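Side-chain contacts in DNMT2 (Spodoptera frugiperda, PDB 4H0N), which probably methylates a cytosine in the anticodon loop of tRNA(Asp), and also cytosine in DNA, with S-adenosyl-L-methionine as methyl donor: residues Q63-K67 against W68-T72; I103-L106 against D107-N111; H193-E196 against S197-E200; F207-E211 against K212-C216. The protein carries 3 engineered substitutions. All coordinates share one frame; numbering follows the deposited sequence.

Interaction 1: residues Q63-K67 against W68-T72; sequences QVIKK and WNVDT
Val64 and Trp68 lie side by side and point the same way, one helical turn apart at the end of helix 62-67. Val64 CG2, anti to its own nitrogen, rests 3.6 Å from Trp68 CZ2 on the benzene half of the indole. Val64 O lies over one face of that ring, offset toward the rim, and accepts Trp68 N at 3.2 Å. Lys67 CG approaches obliquely, 3.7 Å from Trp68 CD1. Farther along, the CG2 methyls of Ile65 and Val70 meet at 4.0 Å. The chain reverses at Asn69, whose phi of 66° ends the helix in a Schellman motif, consistent with Val70 coming back on Ile65; Asn69 N bonds Lys66 O at 3.1 Å. Behind this turn stands strand 4-9, whose Leu7 touches Ile65, Trp68 and Val70, while Ala31 of strand 27-33 also meets the indole. Chemically, Trp68 is held to the last helical turn in two ways, its backbone by the N-H bond to Val64 O and its indole by apolar packing on Val64 CG2.

Interaction 2: residues I103-L106 against D107-N111; sequences IGIL and DQLDN. With CA (calcium ion), chain F.
Asp107 OD1 is gripped by the calcium ion at 2.5 Å, and the same calcium ion takes Gly104 O as a longer ligand at 2.9 Å. The two oxygens thus approach each other as fellow ligands of one metal and not as hydrogen-bond partners. A chi1 of 59° sets Asp107 CG between its backbone nitrogen and carbonyl carbon, which turns the carboxylate back toward Gly104. Lys135 of helix 127-138 adds a weak bond from NZ to OD1, so a second cation probably shares the negative charge. The site lies where helix 99-105 runs out into the loop before strand 114-119, a helix-to-strand connection of the Rossmann-like SAM-binding fold. Backbone bonds close this exit: Leu109 N reaches Leu106 O at 3.0 Å with an N-H...O angle of 165°, and Gln108 N makes a weaker bond to Ile105 O. Leu109 points back toward the helix, and its CD1 meets both Ile105 CD1 and Leu106 CD1, each at 4.0 Å. An alanine at Leu109 would lack that forked end and is likely to leave Ile105 and Leu106 without their shared apolar partner. Gln108 crosses Ile105 at about a right angle, NE2 lying 3.8 Å from Ile105 CG2.

Interaction 3: residues H193-E196 against S197-E200; sequences HSLE and SIIE
Ile199 bears on the carbonyl of Leu195 along most of its length. Its CB begins 3.7 Å from Leu195 O, CG1 continues past the same oxygen, and the terminal CD1 lies by that carbonyl while also meeting the Leu195 side chain at CB, 4.2 Å away. Ile198 approaches Leu195 differently: the two side chains run at a slant to each other, with Ile198 CD1 against Leu195 CD2 at 4.2 Å. The chi1 of Ile198, 54°, places its CG1 between the backbone nitrogen and carbonyl carbon, the rotation that carries the ethyl arm back to Leu195. Beyond the turn, Met292 and Ile293 of helix 287-293 also touch Ile198.

The polar side is built round a water. It joins Ser197 OG at 2.6 Å to Ser194 OG at 2.9 Å, and adds a weak bond to Ser194 O. That carbonyl oxygen is also the acceptor for His193 ND1, 2.9 Å away with an N-H...O angle of 152°, which probably limits rotation of the imidazole; Ser197 OG lies over one face of the ring. Helical backbone angles at Glu196 and Ser197, with a weak Ile198 N to Leu195 O bond, mark a beta turn of type I/III character. It belongs to the long connection between strand 161-168 and helix 211-214, probably part of the target-recognition lobe of C5-methyltransferases.

Interaction 4: residues F207-E211 against K212-C216; sequences FLVPE and KMLRC
Among the polar contacts, Pro210 and Leu214 make the straightforward helical bond: Leu214 N reaches Pro210 O at 3.0 Å. One residue on, Arg215 N makes a weak bond to Glu211 O. Cys216 N closes a tighter, three-residue turn on Met213 O at 2.8 Å.

Two of the apolar contacts meet at Val209. Its CG1, anti to the backbone nitrogen at chi1 178°, is the branch that reaches forward, touching Met213 CB at 3.5 Å and Leu214 CD2 at 3.8 Å. Val209 and Met213 cross at about a right angle, whereas Leu214 meets the valine at a slant. With no branch beyond CB, an alanine in place of Leu214 is likely to leave Val209 CG1 without the CD2 methyl and open a gap on that side of the turn. Pro210 instead runs alongside its neighbours, CD lying 4.0 Å from Met213 CG and CB 3.7 Å from Lys212 CE; this last contact uses the aliphatic part of the lysine.

Around the group, Tyr284 touches Val209, Pro210 and Met213, while helix 271-278 receives Glu211 and Leu214 through Lys278. The arrangement is that of a short, weakly bonded helix of about one turn, 211-214, entered from an extended, polyproline-II-like run, Leu208 to Pro210, and set against its neighbours by buried Val209, Met213 and Leu214.

From the N terminus the four contacts follow one another in series, none nesting or crossing, and each closes a local turn. Interaction 1 ends helix 62-67 before strand 72-75, and interaction 2 ends helix 99-105 before strand 114-119. These two touch: Ile65 CD1 packs on Leu109 CD2 at 3.7 Å, so the ends of two helices that lead into adjacent inner strands of the Rossmann-like sheet are joined. Interactions 3 and 4 lie on the opposite side of the chain's centre, more than 40 Å from the first pair between centres. Interaction 3 turns the long loop after strand 161-168; interaction 4 starts helix 211-214, their nearest atoms about 7 Å apart without contact.

Interaction 1: residues Q63-K67 against W68-T72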
# COMPACT_ATOMS: atom_id res chain seq x y z
N GLN A 63 5.04 -11.69 -25.75
CA GLN A 63 6.09 -11.35 -26.69
C GLN A 63 6.93 -10.17 -26.22
O GLN A 63 8.15 -10.27 -26.12
CB GLN A 63 5.48 -11.04 -28.07
CG GLN A 63 4.86 -12.24 -28.77
CD GLN A 63 3.57 -12.72 -28.11
OE1 GLN A 63 2.74 -11.92 -27.68
NE2 GLN A 63 3.40 -14.04 -28.03
N VAL A 64 6.27 -9.05 -25.92
CA VAL A 64 7.00 -7.86 -25.50
C VAL A 64 7.60 -8.04 -24.10
O VAL A 64 8.68 -7.51 -23.79
CB VAL A 64 6.13 -6.58 -25.58
CG1 VAL A 64 5.04 -6.59 -24.52
CG2 VAL A 64 6.99 -5.35 -25.44
N ILE A 65 6.92 -8.81 -23.26
CA ILE A 65 7.45 -9.15 -21.94
C ILE A 65 8.70 -10.01 -22.09
O ILE A 65 9.65 -9.88 -21.31
CB ILE A 65 6.39 -9.88 -21.09
CG1 ILE A 65 5.25 -8.92 -20.72
CG2 ILE A 65 7.01 -10.47 -19.82
CD1 ILE A 65 4.12 -9.57 -19.95
N LYS A 66 8.71 -10.87 -23.11
CA LYS A 66 9.84 -11.76 -23.35
C LYS A 66 11.06 -11.01 -23.88
O LYS A 66 12.20 -11.34 -23.54
CB LYS A 66 9.46 -12.87 -24.34
CG LYS A 66 10.31 -14.12 -24.22
CD LYS A 66 10.23 -14.99 -25.46
CE LYS A 66 11.15 -14.47 -26.57
NZ LYS A 66 11.28 -15.43 -27.71
N LYS A 67 10.83 -10.00 -24.70
CA LYS A 67 11.93 -9.22 -25.27
C LYS A 67 12.61 -8.37 -24.19
O LYS A 67 13.80 -8.10 -24.27
CB LYS A 67 11.45 -8.37 -26.45
CG LYS A 67 11.13 -6.92 -26.11
CD LYS A 67 10.09 -6.37 -27.07
CE LYS A 67 10.43 -4.97 -27.52
NZ LYS A 67 10.24 -4.86 -28.99
N TRP A 68 11.83 -7.97 -23.19
CA TRP A 68 12.36 -7.18 -22.08
C TRP A 68 13.24 -8.03 -21.18
O TRP A 68 14.01 -7.50 -20.38
CB TRP A 68 11.23 -6.60 -21.25
CG TRP A 68 10.47 -5.54 -21.94
CD1 TRP A 68 10.86 -4.85 -23.05
CD2 TRP A 68 9.18 -5.04 -21.59
NE1 TRP A 68 9.89 -3.95 -23.41
CE2 TRP A 68 8.85 -4.04 -22.53
CE3 TRP A 68 8.28 -5.34 -20.57
CZ2 TRP A 68 7.65 -3.34 -22.47
CZ3 TRP A 68 7.09 -4.64 -20.51
CH2 TRP A 68 6.78 -3.66 -21.46
N ASN A 69 13.09 -9.34 -21.31
CA ASN A 69 13.89 -10.31 -20.57
C ASN A 69 13.63 -10.28 -19.07
O ASN A 69 14.51 -10.59 -18.27
CB ASN A 69 15.38 -10.13 -20.87
CG ASN A 69 16.18 -11.40 -20.64
OD1 ASN A 69 15.74 -12.50 -20.98
ND2 ASN A 69 17.37 -11.26 -20.06
N VAL A 70 12.41 -9.92 -18.68
CA VAL A 70 12.04 -9.93 -17.26
C VAL A 70 11.99 -11.37 -16.74
O VAL A 70 11.65 -12.30 -17.47
CB VAL A 70 10.69 -9.19 -16.99
CG1 VAL A 70 10.36 -8.24 -18.12
CG2 VAL A 70 9.54 -10.18 -16.77
N ASP A 71 12.38 -11.54 -15.47
CA ASP A 71 12.33 -12.84 -14.82
C ASP A 71 11.52 -12.73 -13.55
O ASP A 71 11.21 -13.74 -12.90
CB ASP A 71 13.74 -13.34 -14.49
CG ASP A 71 14.45 -12.47 -13.46
OD1 ASP A 71 14.33 -11.23 -13.53
OD2 ASP A 71 15.14 -13.02 -12.58
N THR A 72 11.16 -11.50 -13.21
CA THR A 72 10.53 -11.17 -11.94
C THR A 72 9.39 -10.18 -12.13
O THR A 72 9.58 -9.13 -12.75
CB THR A 72 11.55 -10.57 -10.95
OG1 THR A 72 12.62 -11.49 -10.74
CG2 THR A 72 10.88 -10.23 -9.61

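Interaction 2: residues I103-L106 against D107-N111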
# COMPACT_ATOMS: atom_id res chain seq x y z
N ILE A 103 -3.56 -13.75 -15.27
CA ILE A 103 -3.77 -15.17 -15.03
C ILE A 103 -3.77 -15.94 -16.34
O ILE A 103 -3.20 -17.03 -16.44
CB ILE A 103 -5.10 -15.42 -14.30
CG1 ILE A 103 -5.07 -14.76 -12.92
CG2 ILE A 103 -5.39 -16.91 -14.19
CD1 ILE A 103 -6.38 -14.85 -12.16
N GLY A 104 -4.40 -15.35 -17.35
CA GLY A 104 -4.43 -15.93 -18.68
C GLY A 104 -3.04 -16.11 -19.24
O GLY A 104 -2.63 -17.24 -19.51
N ILE A 105 -2.29 -15.02 -19.39
CA ILE A 105 -1.01 -15.05 -20.09
C ILE A 105 0.13 -15.68 -19.31
O ILE A 105 1.28 -15.60 -19.74
CB ILE A 105 -0.54 -13.64 -20.51
CG1 ILE A 105 -0.34 -12.75 -19.28
CG2 ILE A 105 -1.51 -13.01 -21.51
CD1 ILE A 105 0.49 -11.52 -19.56
N LEU A 106 -0.16 -16.29 -18.17
CA LEU A 106 0.92 -16.82 -17.33
C LEU A 106 1.67 -17.99 -17.99
O LEU A 106 2.90 -18.07 -17.90
CB LEU A 106 0.39 -17.22 -15.95
CG LEU A 106 1.47 -17.41 -14.88
CD1 LEU A 106 2.44 -16.23 -14.85
CD2 LEU A 106 0.81 -17.60 -13.53
N ASP A 107 0.95 -18.88 -18.66
CA ASP A 107 1.54 -20.06 -19.27
C ASP A 107 2.51 -19.73 -20.41
O ASP A 107 3.24 -20.60 -20.89
CB ASP A 107 0.45 -20.99 -19.79
CG ASP A 107 -0.44 -20.32 -20.81
OD1 ASP A 107 -0.77 -19.14 -20.61
OD2 ASP A 107 -0.80 -20.97 -21.82
N GLN A 108 2.52 -18.48 -20.85
CA GLN A 108 3.40 -18.08 -21.93
C GLN A 108 4.37 -17.00 -21.49
O GLN A 108 4.97 -16.30 -22.31
CB GLN A 108 2.59 -17.62 -23.14
CG GLN A 108 1.40 -16.78 -22.77
CD GLN A 108 0.33 -16.80 -23.84
OE1 GLN A 108 0.15 -17.80 -24.53
NE2 GLN A 108 -0.39 -15.69 -23.98
N LEU A 109 4.51 -16.85 -20.17
CA LEU A 109 5.55 -16.00 -19.61
C LEU A 109 6.71 -16.90 -19.21
O LEU A 109 7.06 -17.01 -18.04
CB LEU A 109 5.02 -15.21 -18.42
CG LEU A 109 3.90 -14.21 -18.78
CD1 LEU A 109 3.42 -13.41 -17.57
CD2 LEU A 109 4.33 -13.28 -19.90
N ASP A 110 7.30 -17.55 -20.22
CA ASP A 110 8.26 -18.63 -20.05
C ASP A 110 9.49 -18.25 -19.22
O ASP A 110 10.06 -19.10 -18.53
CB ASP A 110 8.71 -19.17 -21.42
CG ASP A 110 7.55 -19.39 -22.38
OD1 ASP A 110 7.64 -18.94 -23.54
OD2 ASP A 110 6.56 -20.04 -21.98
N ASN A 111 9.90 -16.99 -19.30
CA ASN A 111 11.09 -16.50 -18.60
C ASN A 111 10.82 -16.11 -17.15
O ASN A 111 11.73 -16.17 -16.31
CB ASN A 111 11.70 -15.30 -19.35
CG ASN A 111 13.16 -15.04 -18.97
OD1 ASN A 111 14.00 -14.84 -19.85
ND2 ASN A 111 13.46 -15.04 -17.68
CA CA F . -2.92 -18.88 -21.85

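Interaction 3: residues H193-E196 against S197-E200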
# COMPACT_ATOMS: atom_id res chain seq x y z
N HIS A 193 8.14 0.55 17.02
CA HIS A 193 8.63 1.74 17.71
C HIS A 193 7.54 2.81 17.78
O HIS A 193 6.58 2.77 17.01
CB HIS A 193 9.87 2.29 17.00
CG HIS A 193 9.70 2.47 15.53
ND1 HIS A 193 8.75 3.30 14.98
CD2 HIS A 193 10.37 1.94 14.48
CE1 HIS A 193 8.83 3.27 13.67
NE2 HIS A 193 9.81 2.45 13.33
N SER A 194 7.70 3.76 18.69
CA SER A 194 6.78 4.89 18.78
C SER A 194 6.84 5.74 17.51
O SER A 194 7.59 5.43 16.58
CB SER A 194 7.10 5.75 19.99
OG SER A 194 8.28 6.50 19.78
N LEU A 195 6.06 6.81 17.48
CA LEU A 195 5.98 7.66 16.30
C LEU A 195 6.81 8.94 16.40
O LEU A 195 6.64 9.85 15.59
CB LEU A 195 4.52 8.03 16.02
CG LEU A 195 3.56 6.92 15.59
CD1 LEU A 195 2.12 7.40 15.75
CD2 LEU A 195 3.82 6.46 14.15
N GLU A 196 7.71 9.02 17.38
CA GLU A 196 8.52 10.22 17.55
C GLU A 196 9.56 10.38 16.45
O GLU A 196 9.82 11.50 16.00
CB GLU A 196 9.22 10.22 18.89
CG GLU A 196 8.29 10.22 20.07
CD GLU A 196 9.00 10.55 21.36
OE1 GLU A 196 8.60 10.01 22.41
OE2 GLU A 196 9.97 11.34 21.31
N SER A 197 10.16 9.26 16.03
CA SER A 197 11.18 9.27 14.99
C SER A 197 10.65 9.93 13.73
O SER A 197 11.39 10.61 13.01
CB SER A 197 11.64 7.84 14.67
OG SER A 197 10.84 6.88 15.34
N ILE A 198 9.36 9.75 13.50
CA ILE A 198 8.72 10.27 12.31
C ILE A 198 7.63 11.29 12.65
O ILE A 198 6.43 11.01 12.56
CB ILE A 198 8.21 9.12 11.42
CG1 ILE A 198 7.32 8.17 12.21
CG2 ILE A 198 9.40 8.32 10.90
CD1 ILE A 198 6.96 6.89 11.46
N ILE A 199 8.07 12.48 13.07
CA ILE A 199 7.19 13.61 13.33
C ILE A 199 8.04 14.88 13.33
O ILE A 199 9.15 14.89 13.87
CB ILE A 199 6.41 13.45 14.67
CG1 ILE A 199 4.97 13.00 14.40
CG2 ILE A 199 6.37 14.76 15.46
CD1 ILE A 199 4.36 12.23 15.54
N GLU A 200 7.52 15.93 12.70
CA GLU A 200 8.25 17.19 12.55
C GLU A 200 7.68 18.24 13.50
O GLU A 200 6.50 18.17 13.85
CB GLU A 200 8.14 17.65 11.10
CG GLU A 200 7.08 16.86 10.34
CD GLU A 200 7.49 16.53 8.92
OE1 GLU A 200 7.99 15.40 8.69
OE2 GLU A 200 7.31 17.39 8.03
O HOH W 1 10.45 6.61 17.91

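Interaction 4: residues F207-E211 against K212-C216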
# COMPACT_ATOMS: atom_id res chain seq x y z
N PHE A 207 -2.56 21.61 7.98
CA PHE A 207 -2.85 20.21 8.24
C PHE A 207 -3.80 20.03 9.41
O PHE A 207 -4.23 18.91 9.70
CB PHE A 207 -1.56 19.43 8.47
CG PHE A 207 -0.68 19.34 7.26
CD1 PHE A 207 -1.01 18.51 6.21
CD2 PHE A 207 0.47 20.10 7.17
CE1 PHE A 207 -0.21 18.44 5.09
CE2 PHE A 207 1.28 20.03 6.06
CZ PHE A 207 0.94 19.19 5.01
N LEU A 208 -4.13 21.12 10.08
CA LEU A 208 -5.09 21.08 11.18
C LEU A 208 -6.44 20.62 10.67
O LEU A 208 -6.90 21.06 9.62
CB LEU A 208 -5.22 22.45 11.86
CG LEU A 208 -4.14 22.80 12.88
CD1 LEU A 208 -4.18 24.27 13.21
CD2 LEU A 208 -4.28 21.97 14.14
N VAL A 209 -7.07 19.72 11.41
CA VAL A 209 -8.38 19.21 11.04
C VAL A 209 -9.43 20.33 11.11
O VAL A 209 -9.55 21.02 12.13
CB VAL A 209 -8.75 18.01 11.94
CG1 VAL A 209 -10.13 17.49 11.61
CG2 VAL A 209 -7.72 16.91 11.78
N PRO A 210 -10.17 20.53 10.01
CA PRO A 210 -11.16 21.61 9.87
C PRO A 210 -12.38 21.40 10.75
O PRO A 210 -12.63 20.29 11.21
CB PRO A 210 -11.56 21.52 8.39
CG PRO A 210 -10.47 20.76 7.72
CD PRO A 210 -10.00 19.78 8.75
N GLU A 211 -13.15 22.47 10.97
CA GLU A 211 -14.31 22.44 11.86
C GLU A 211 -15.39 21.46 11.43
O GLU A 211 -15.92 20.71 12.25
CB GLU A 211 -14.91 23.84 11.99
CG GLU A 211 -14.00 24.86 12.63
CD GLU A 211 -14.72 26.16 12.94
OE1 GLU A 211 -15.84 26.35 12.42
OE2 GLU A 211 -14.16 26.97 13.70
N LYS A 212 -15.72 21.49 10.14
CA LYS A 212 -16.73 20.58 9.59
C LYS A 212 -16.38 19.14 9.96
O LYS A 212 -17.25 18.36 10.34
CB LYS A 212 -16.85 20.75 8.07
CG LYS A 212 -15.55 21.19 7.40
CD LYS A 212 -15.30 20.40 6.12
CE LYS A 212 -13.88 19.81 6.10
NZ LYS A 212 -13.72 18.70 5.10
N MET A 213 -15.09 18.81 9.86
CA MET A 213 -14.57 17.51 10.26
C MET A 213 -14.67 17.27 11.76
O MET A 213 -14.99 16.17 12.21
CB MET A 213 -13.11 17.39 9.86
CG MET A 213 -12.91 17.07 8.41
SD MET A 213 -13.78 15.56 7.99
CE MET A 213 -13.69 15.62 6.22
N LEU A 214 -14.38 18.32 12.54
CA LEU A 214 -14.40 18.23 13.99
C LEU A 214 -15.79 17.92 14.52
O LEU A 214 -15.95 17.56 15.68
CB LEU A 214 -13.86 19.52 14.61
CG LEU A 214 -12.38 19.81 14.42
CD1 LEU A 214 -11.99 21.09 15.13
CD2 LEU A 214 -11.54 18.66 14.93
N ARG A 215 -16.81 18.06 13.67
CA ARG A 215 -18.16 17.64 14.03
C ARG A 215 -18.22 16.12 14.19
O ARG A 215 -19.01 15.61 14.97
CB ARG A 215 -19.19 18.11 13.00
CG ARG A 215 -19.43 19.62 12.96
CD ARG A 215 -20.71 19.97 12.21
NE ARG A 215 -21.85 20.14 13.11
CZ ARG A 215 -22.97 19.43 13.05
NH1 ARG A 215 -23.12 18.48 12.13
NH2 ARG A 215 -23.95 19.66 13.92
N CYS A 216 -17.38 15.41 13.44
CA CYS A 216 -17.36 13.95 13.49
C CYS A 216 -16.31 13.42 14.47
O CYS A 216 -15.83 12.29 14.32
CB CYS A 216 -17.06 13.38 12.10
SG CYS A 216 -18.07 14.01 10.77